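Local structure of DNA mismatch repair protein MLH3 (6RMN) at residues C51-R56 / K192-A197. The protein takes part in DNA mismatch repair as a subunit of the MutLbeta heterodimer, correcting insertion-deletion loops, and is represented here by its C-terminal region. Sequence-based numbering, arbitrary orientation.
Sequences CDERIR and KACRSA. With ZN (zinc ion), chain C; ZN (zinc ion), chain D.
Segments 51-56 and 192-197 come nearest at Glu53 and Ala193, whose CA atoms are 5.1 Å apart. They lie on helices 48-69 and 183-196; the segment axes come within 8.2 Å, and their directions differ by 136°. Ala193 CB packs 3.6 Å from Glu53 O. Glu53 has CG anti to its own N (chi1 -177°), and the extended chain brings the carboxylate alongside Cys194. There it bridges two zinc ions. Glu53 OE1 binds the first at 2.0 Å, and Cys194 SG binds the same zinc at 2.4 Å. Glu53 OE2 binds the second at 2.3 Å and accepts a hydrogen bond from Ala226 N. This is the two-metal site of the MutL family C-terminal domain; His49 and a residue of the partner protein chain join the first zinc, Cys225 and His227 the second. Asp52 OD2 lies 3.2 Å from Ala197 CA and accepts a hydrogen bond from Val198 N, just beyond helix 183-196. Ala197 CB packs against Glu53 N. Arg56 stretches across that helix end. Ser196 O lies over one guanidinium face; at the edge, Arg56 NE makes a 3.5 Å salt bridge to Asp52 OD1. An alanine here would probably leave Asp52 without this charge partner and uncover the Ser196 carbonyl.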
loop_
_atom_site.group_PDB
_atom_site.type_symbol
_atom_site.label_atom_id
_atom_site.label_comp_id
_atom_site.label_asym_id
_atom_site.label_seq_id
_atom_site.Cartn_x
_atom_site.Cartn_y
_atom_site.Cartn_z
ATOM N N CYS B 51 4.420 14.582 2.026
ATOM C CA CYS B 51 4.720 14.006 0.719
ATOM C C CYS B 51 4.449 15.029 -0.394
ATOM O O CYS B 51 5.335 15.312 -1.194
ATOM C CB CYS B 51 3.896 12.735 0.514
ATOM S SG CYS B 51 4.123 11.964 -1.104
ATOM N N ASP B 52 3.225 15.577 -0.433
ATOM C CA ASP B 52 2.777 16.556 -1.413
ATOM C C ASP B 52 3.560 17.876 -1.304
ATOM O O ASP B 52 4.026 18.397 -2.325
ATOM C CB ASP B 52 1.256 16.790 -1.282
ATOM C CG ASP B 52 0.613 17.404 -2.516
ATOM O OD1 ASP B 52 1.202 17.275 -3.634
ATOM O OD2 ASP B 52 -0.479 17.993 -2.381
ATOM N N GLU B 53 3.737 18.379 -0.061
ATOM C CA GLU B 53 4.496 19.596 0.258
ATOM C C GLU B 53 5.950 19.485 -0.228
ATOM O O GLU B 53 6.465 20.452 -0.786
ATOM C CB GLU B 53 4.443 19.866 1.766
ATOM C CG GLU B 53 5.134 21.130 2.237
ATOM C CD GLU B 53 5.029 21.260 3.739
ATOM O OE1 GLU B 53 3.913 21.536 4.236
ATOM O OE2 GLU B 53 6.047 21.024 4.424
ATOM N N ARG B 54 6.581 18.303 -0.049
ATOM C CA ARG B 54 7.939 18.017 -0.494
ATOM C C ARG B 54 8.087 18.111 -2.023
ATOM O O ARG B 54 9.030 18.749 -2.516
ATOM C CB ARG B 54 8.396 16.632 -0.013
ATOM C CG ARG B 54 9.841 16.322 -0.395
ATOM C CD ARG B 54 10.745 17.091 0.524
ATOM N NE ARG B 54 11.646 17.974 -0.185
ATOM C CZ ARG B 54 12.559 18.730 0.408
ATOM N NH1 ARG B 54 12.675 18.731 1.732
ATOM N NH2 ARG B 54 13.357 19.498 -0.313
ATOM N N ILE B 55 7.180 17.433 -2.754
ATOM C CA ILE B 55 7.151 17.421 -4.221
ATOM C C ILE B 55 6.999 18.861 -4.718
ATOM O O ILE B 55 7.676 19.260 -5.668
ATOM C CB ILE B 55 5.992 16.507 -4.772
ATOM C CG1 ILE B 55 6.178 15.026 -4.349
ATOM C CG2 ILE B 55 5.852 16.625 -6.306
ATOM C CD1 ILE B 55 4.888 14.211 -4.295
ATOM N N ARG B 56 6.079 19.612 -4.085
ATOM C CA ARG B 56 5.748 20.985 -4.448
ATOM C C ARG B 56 6.896 21.949 -4.215
ATOM O O ARG B 56 7.117 22.812 -5.060
ATOM C CB ARG B 56 4.463 21.439 -3.746
ATOM C CG ARG B 56 3.216 20.868 -4.391
ATOM C CD ARG B 56 1.955 21.320 -3.683
ATOM N NE ARG B 56 0.754 20.692 -4.253
ATOM C CZ ARG B 56 0.067 21.165 -5.290
ATOM N NH1 ARG B 56 0.442 22.283 -5.890
ATOM N NH2 ARG B 56 -0.997 20.516 -5.740
ATOM N N LYS B 192 4.207 28.543 0.492
ATOM C CA LYS B 192 3.408 28.329 -0.727
ATOM C C LYS B 192 3.166 26.818 -0.940
ATOM O O LYS B 192 2.065 26.426 -1.318
ATOM C CB LYS B 192 4.131 28.880 -1.965
ATOM C CG LYS B 192 4.082 30.377 -2.134
ATOM C CD LYS B 192 4.789 30.783 -3.426
ATOM C CE LYS B 192 5.000 32.280 -3.570
ATOM N NZ LYS B 192 3.731 33.032 -3.735
ATOM N N ALA B 193 4.209 25.988 -0.717
ATOM C CA ALA B 193 4.170 24.530 -0.867
ATOM C C ALA B 193 3.229 23.919 0.168
ATOM O O ALA B 193 2.382 23.101 -0.197
ATOM C CB ALA B 193 5.572 23.943 -0.736
ATOM N N CYS B 194 3.337 24.367 1.441
ATOM C CA CYS B 194 2.490 23.939 2.553
ATOM C C CYS B 194 1.016 24.199 2.225
ATOM O O CYS B 194 0.203 23.277 2.291
ATOM C CB CYS B 194 2.913 24.636 3.842
ATOM S SG CYS B 194 2.023 24.076 5.319
ATOM N N ARG B 195 0.699 25.432 1.792
ATOM C CA ARG B 195 -0.654 25.862 1.427
ATOM C C ARG B 195 -1.261 25.147 0.241
ATOM O O ARG B 195 -2.471 24.974 0.216
ATOM C CB ARG B 195 -0.697 27.368 1.167
ATOM C CG ARG B 195 -0.788 28.164 2.422
ATOM C CD ARG B 195 -2.200 28.565 2.790
ATOM N NE ARG B 195 -2.102 29.521 3.887
ATOM C CZ ARG B 195 -2.157 30.838 3.746
ATOM N NH1 ARG B 195 -2.445 31.375 2.566
ATOM N NH2 ARG B 195 -1.978 31.628 4.795
ATOM N N SER B 196 -0.446 24.803 -0.766
ATOM C CA SER B 196 -0.942 24.147 -1.969
ATOM C C SER B 196 -1.150 22.648 -1.773
ATOM O O SER B 196 -1.926 22.044 -2.510
ATOM C CB SER B 196 0.011 24.392 -3.129
ATOM O OG SER B 196 -0.121 25.716 -3.610
ATOM N N ALA B 197 -0.441 22.055 -0.793
ATOM C CA ALA B 197 -0.451 20.633 -0.497
ATOM C C ALA B 197 -1.766 20.119 0.019
ATOM O O ALA B 197 -2.530 20.854 0.650
ATOM C CB ALA B 197 0.668 20.281 0.471
HETATM ZN ZN ZN C . 2.706 21.866 5.759
HETATM ZN ZN ZN D . 6.211 20.946 6.746
#